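Local atomic coordinates of C2 domain protein (Ramazzottius varieornatus, PDB entry 7DF2), a protein that binds three calcium ions at one end of a C2 domain and is found specifically in tardigrades. Residues D134-L138 against N139-I143; A158-E161 against K162-Q165. All blocks are in the same frame, centred on the assembly; numbering follows the deposited sequence. Where two conformers were deposited one is given.

Contact 1. Residues D134-L138 against N139-I143; sequences DKDGL and NDDKI. With CA (calcium ion), chain C; CA (calcium ion), chain D.
D134, D136 and D141 turn their carboxylates onto one calcium ion from the two arms of a tight turn. D134 OD2 lies 2.3 Å from this calcium and D141 OD2 2.5 Å, while D136 grips it through both OD1 and OD2; a water, C62 O and D63 complete the shell. The neighbouring calcium takes both oxygens of D134, D136 OD1 and the backbone K135 O at 2.4 Å, with D63 and D69 supplying its remaining protein ligands. D134 OD2 and D136 OD1 therefore each bridge two ions. CG anti to the backbone N in both D134 (chi1 161°) and D141 carries each carboxylate out to the shared calcium. D141 OD1, turned from the metal, is hydrogen-bonded to S56. The backbone beneath is a beta hairpin closed by a type II' turn with G137 and L138 at its corners, one of the calcium-binding loops of the C2 fold. D134 N donates almost straight to D141 O (2.7 Å, 170°), and D141 N returns the bond to D134 O. Nearer the turn D136 and N139 pair both ways, and a water donates to D136 O and, at 2.7 Å, to N139 OD1. Further along, I143 CD1 packs 3.7 Å from D134 N.

Contact 2. Residues A158-E161 against K162-Q165; sequences AENE and KVAQ
N160 OD1 reaches forward over the chain to two successive amides, K162 N and V163 N, making an Asx turn in the long surface loop between strands 139-150 and 170-173. The bond to V163 N is the better formed (3.1 Å), its donor tilted 31° from the carbonyl plane of the side-chain amide; the bond to K162 N, at 2.8 Å, is bent and weak. With chi1 at 59°, CG sits between the backbone N and the carbonyl carbon, which brings OD1 over these N-H groups. V163 N also makes a weak bond to N160 O, and A164 N a weak one to E161 O, 3.4 Å away. With an alanine for N160, K162 N would probably lose this acceptor and V163 N would keep just its weak backbone bond, leaving the turn freer to open. E161 sends OE1 out of the turn to a salt bridge with R187, which also bonds A164 O through NH1. A158 CB meets A164 CB at 3.8 Å, and V163 CG2 sits over the face of the N160 amide, 3.8 Å from its CG, the two side chains at about a right angle. Q165 NE2 donates to V163 O at 3.2 Å, from above that carbonyl plane.

Contacts 1 and 2 lie on opposite sides of the chain's centre, their own centres 39 Å apart and their nearest atoms about 27 Å apart, so they do not touch. Both are tight local turns, but only contact 1 belongs to the calcium site; contact 2 lies far from the metals. The chain links them in series: strand 139-150 leaves the metal-bound hairpin and leads into the loop that holds residues 158-165. They are also tied to different sheets of the C2 fold: contact 1 joins strands 121-136 and 139-150 of one antiparallel sheet, whereas the loop of contact 2 packs on strand 181-190 of the other.

Contact 1. Residues D134-L138 against N139-I143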
loop_
_atom_site.group_PDB
_atom_site.type_symbol
_atom_site.label_atom_id
_atom_site.label_comp_id
_atom_site.label_asym_id
_atom_site.label_seq_id
_atom_site.Cartn_x
_atom_site.Cartn_y
_atom_site.Cartn_z
ATOM N N ASP A 134 -11.210 9.590 -6.195
ATOM C CA ASP A 134 -12.560 10.036 -5.886
ATOM C C ASP A 134 -13.467 9.554 -7.011
ATOM O O ASP A 134 -13.209 9.840 -8.184
ATOM C CB ASP A 134 -12.599 11.563 -5.769
ATOM C CG ASP A 134 -14.004 12.123 -5.912
ATOM O OD1 ASP A 134 -14.881 11.692 -5.153
ATOM O OD2 ASP A 134 -14.240 12.988 -6.786
ATOM N N LYS A 135 -14.509 8.804 -6.663
ATOM C CA LYS A 135 -15.445 8.350 -7.682
ATOM C C LYS A 135 -16.304 9.514 -8.155
ATOM O O LYS A 135 -16.863 10.259 -7.342
ATOM C CB LYS A 135 -16.333 7.234 -7.135
ATOM C CG LYS A 135 -15.593 5.950 -6.838
ATOM C CD LYS A 135 -16.554 4.887 -6.333
ATOM C CE LYS A 135 -17.239 5.340 -5.054
ATOM N NZ LYS A 135 -16.277 5.409 -3.922
ATOM N N ASP A 136 -16.405 9.666 -9.470
ATOM C CA ASP A 136 -17.300 10.626 -10.112
ATOM C C ASP A 136 -18.191 9.823 -11.056
ATOM O O ASP A 136 -18.027 9.877 -12.280
ATOM C CB ASP A 136 -16.511 11.717 -10.884
ATOM C CG ASP A 136 -15.885 12.757 -9.972
ATOM O OD1 ASP A 136 -16.353 12.922 -8.833
ATOM O OD2 ASP A 136 -14.928 13.433 -10.420
ATOM N N GLY A 137 -19.097 9.043 -10.478
ATOM C CA GLY A 137 -19.888 8.111 -11.262
ATOM C C GLY A 137 -19.003 7.114 -11.977
ATOM O O GLY A 137 -18.227 6.381 -11.358
ATOM N N LEU A 138 -19.093 7.093 -13.311
ATOM C CA LEU A 138 -18.290 6.181 -14.113
ATOM C C LEU A 138 -16.839 6.608 -14.232
ATOM O O LEU A 138 -16.033 5.835 -14.755
ATOM C CB LEU A 138 -18.871 6.063 -15.523
ATOM C CG LEU A 138 -20.308 5.552 -15.595
ATOM C CD1 LEU A 138 -20.759 5.523 -17.049
ATOM C CD2 LEU A 138 -20.387 4.181 -14.973
ATOM N N ASN A 139 -16.489 7.809 -13.783
ATOM C CA ASN A 139 -15.167 8.367 -14.015
ATOM C C ASN A 139 -14.403 8.493 -12.706
ATOM O O ASN A 139 -14.992 8.699 -11.641
ATOM C CB ASN A 139 -15.283 9.721 -14.708
ATOM C CG ASN A 139 -15.973 9.612 -16.056
ATOM O OD1 ASN A 139 -16.994 10.248 -16.292
ATOM N ND2 ASN A 139 -15.431 8.765 -16.933
ATOM N N ASP A 140 -13.090 8.322 -12.799
ATOM C CA ASP A 140 -12.185 8.409 -11.664
ATOM C C ASP A 140 -11.594 9.807 -11.602
ATOM O O ASP A 140 -11.297 10.409 -12.634
ATOM C CB ASP A 140 -11.044 7.397 -11.785
ATOM C CG ASP A 140 -11.498 5.969 -11.599
ATOM O OD1 ASP A 140 -12.674 5.751 -11.248
ATOM O OD2 ASP A 140 -10.662 5.063 -11.801
ATOM N N ASP A 141 -11.393 10.299 -10.389
ATOM C CA ASP A 141 -10.820 11.617 -10.118
ATOM C C ASP A 141 -9.657 11.339 -9.168
ATOM O O ASP A 141 -9.885 11.076 -7.986
ATOM C CB ASP A 141 -11.895 12.518 -9.498
ATOM C CG ASP A 141 -11.425 13.923 -9.183
ATOM O OD1 ASP A 141 -10.208 14.185 -9.080
ATOM O OD2 ASP A 141 -12.318 14.778 -8.995
ATOM N N LYS A 142 -8.423 11.358 -9.678
ATOM C CA LYS A 142 -7.298 10.850 -8.892
ATOM C C LYS A 142 -7.032 11.705 -7.656
ATOM O O LYS A 142 -6.937 12.941 -7.736
ATOM C CB LYS A 142 -6.039 10.764 -9.758
ATOM C CG LYS A 142 -4.779 10.336 -8.997
ATOM C CD LYS A 142 -3.528 10.542 -9.864
ATOM C CE LYS A 142 -2.292 9.981 -9.187
ATOM N NZ LYS A 142 -1.095 10.149 -10.065
ATOM N N ILE A 143 -6.946 11.044 -6.499
ATOM C CA ILE A 143 -6.489 11.701 -5.283
ATOM C C ILE A 143 -4.974 11.598 -5.264
ATOM O O ILE A 143 -4.284 12.615 -5.387
ATOM C CB ILE A 143 -7.155 11.114 -4.026
ATOM C CG1 ILE A 143 -8.643 11.454 -4.071
ATOM C CG2 ILE A 143 -6.551 11.710 -2.763
ATOM C CD1 ILE A 143 -9.473 10.641 -3.150
HETATM CA CA CA C . -14.682 14.725 -8.283
HETATM CA CA CA D . -16.843 12.436 -6.430
HETATM O O HOH W 1 -18.327 11.706 -14.496
HETATM O O HOH W 2 -15.361 16.528 -9.710
HETATM O O HOH W 3 -19.095 12.712 -7.257
#

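Contact 2. Residues A158-E161 against K162-Q165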
loop_
_atom_site.group_PDB
_atom_site.type_symbol
_atom_site.label_atom_id
_atom_site.label_comp_id
_atom_site.label_asym_id
_atom_site.label_seq_id
_atom_site.Cartn_x
_atom_site.Cartn_y
_atom_site.Cartn_z
ATOM N N ALA A 158 11.175 -10.947 11.169
ATOM C CA ALA A 158 11.252 -11.585 12.473
ATOM C C ALA A 158 11.275 -13.110 12.332
ATOM O O ALA A 158 11.031 -13.672 11.259
ATOM C CB ALA A 158 10.083 -11.142 13.347
ATOM N N GLU A 159 11.559 -13.784 13.453
ATOM C CA GLU A 159 11.730 -15.238 13.431
ATOM C C GLU A 159 10.446 -15.959 13.044
ATOM O O GLU A 159 10.488 -16.997 12.371
ATOM C CB GLU A 159 12.213 -15.743 14.793
ATOM C CG GLU A 159 13.671 -16.157 14.824
ATOM C CD GLU A 159 14.603 -14.983 14.617
ATOM O OE1 GLU A 159 14.439 -13.964 15.324
ATOM O OE2 GLU A 159 15.490 -15.079 13.743
ATOM N N ASN A 160 9.299 -15.453 13.485
ATOM C CA ASN A 160 8.030 -16.105 13.201
ATOM C C ASN A 160 6.907 -15.112 13.465
ATOM O O ASN A 160 7.134 -14.007 13.970
ATOM C CB ASN A 160 7.854 -17.380 14.045
ATOM C CG ASN A 160 7.898 -17.109 15.539
ATOM O OD1 ASN A 160 7.063 -16.380 16.080
ATOM N ND2 ASN A 160 8.868 -17.711 16.220
ATOM N N GLU A 161 5.681 -15.544 13.147
ATOM C CA GLU A 161 4.506 -14.679 13.276
ATOM C C GLU A 161 4.305 -14.206 14.707
ATOM O O GLU A 161 3.903 -13.061 14.941
ATOM C CB GLU A 161 3.251 -15.413 12.796
ATOM C CG GLU A 161 2.002 -14.527 12.670
ATOM C CD GLU A 161 1.240 -14.323 13.991
ATOM O OE1 GLU A 161 0.579 -13.272 14.138
ATOM O OE2 GLU A 161 1.292 -15.201 14.884
ATOM N N LYS A 162 4.563 -15.072 15.682
ATOM C CA LYS A 162 4.168 -14.736 17.043
ATOM C C LYS A 162 5.057 -13.659 17.642
ATOM O O LYS A 162 4.609 -12.908 18.514
ATOM C CB LYS A 162 4.166 -15.992 17.912
ATOM C CG LYS A 162 2.958 -16.880 17.647
ATOM C CD LYS A 162 2.360 -17.445 18.934
ATOM C CE LYS A 162 0.842 -17.235 18.987
ATOM N NZ LYS A 162 0.271 -17.432 20.356
ATOM N N VAL A 163 6.304 -13.549 17.184
ATOM C CA VAL A 163 7.229 -12.556 17.711
ATOM C C VAL A 163 7.372 -11.335 16.807
ATOM O O VAL A 163 8.069 -10.379 17.179
ATOM C CB VAL A 163 8.613 -13.189 17.973
ATOM C CG1 VAL A 163 8.495 -14.304 19.007
ATOM C CG2 VAL A 163 9.217 -13.718 16.679
ATOM N N ALA A 164 6.733 -11.331 15.637
ATOM C CA ALA A 164 6.898 -10.231 14.696
ATOM C C ALA A 164 6.190 -8.980 15.200
ATOM O O ALA A 164 5.014 -9.033 15.571
ATOM C CB ALA A 164 6.353 -10.625 13.325
ATOM N N GLN A 165 6.897 -7.847 15.187
ATOM C CA GLN A 165 6.384 -6.589 15.712
ATOM C C GLN A 165 5.969 -5.672 14.569
ATOM O O GLN A 165 6.664 -5.581 13.559
ATOM C CB GLN A 165 7.438 -5.879 16.566
ATOM C CG GLN A 165 7.838 -6.616 17.841
ATOM C CD GLN A 165 6.648 -6.967 18.703
ATOM O OE1 GLN A 165 5.929 -6.086 19.174
ATOM N NE2 GLN A 165 6.428 -8.264 18.916
#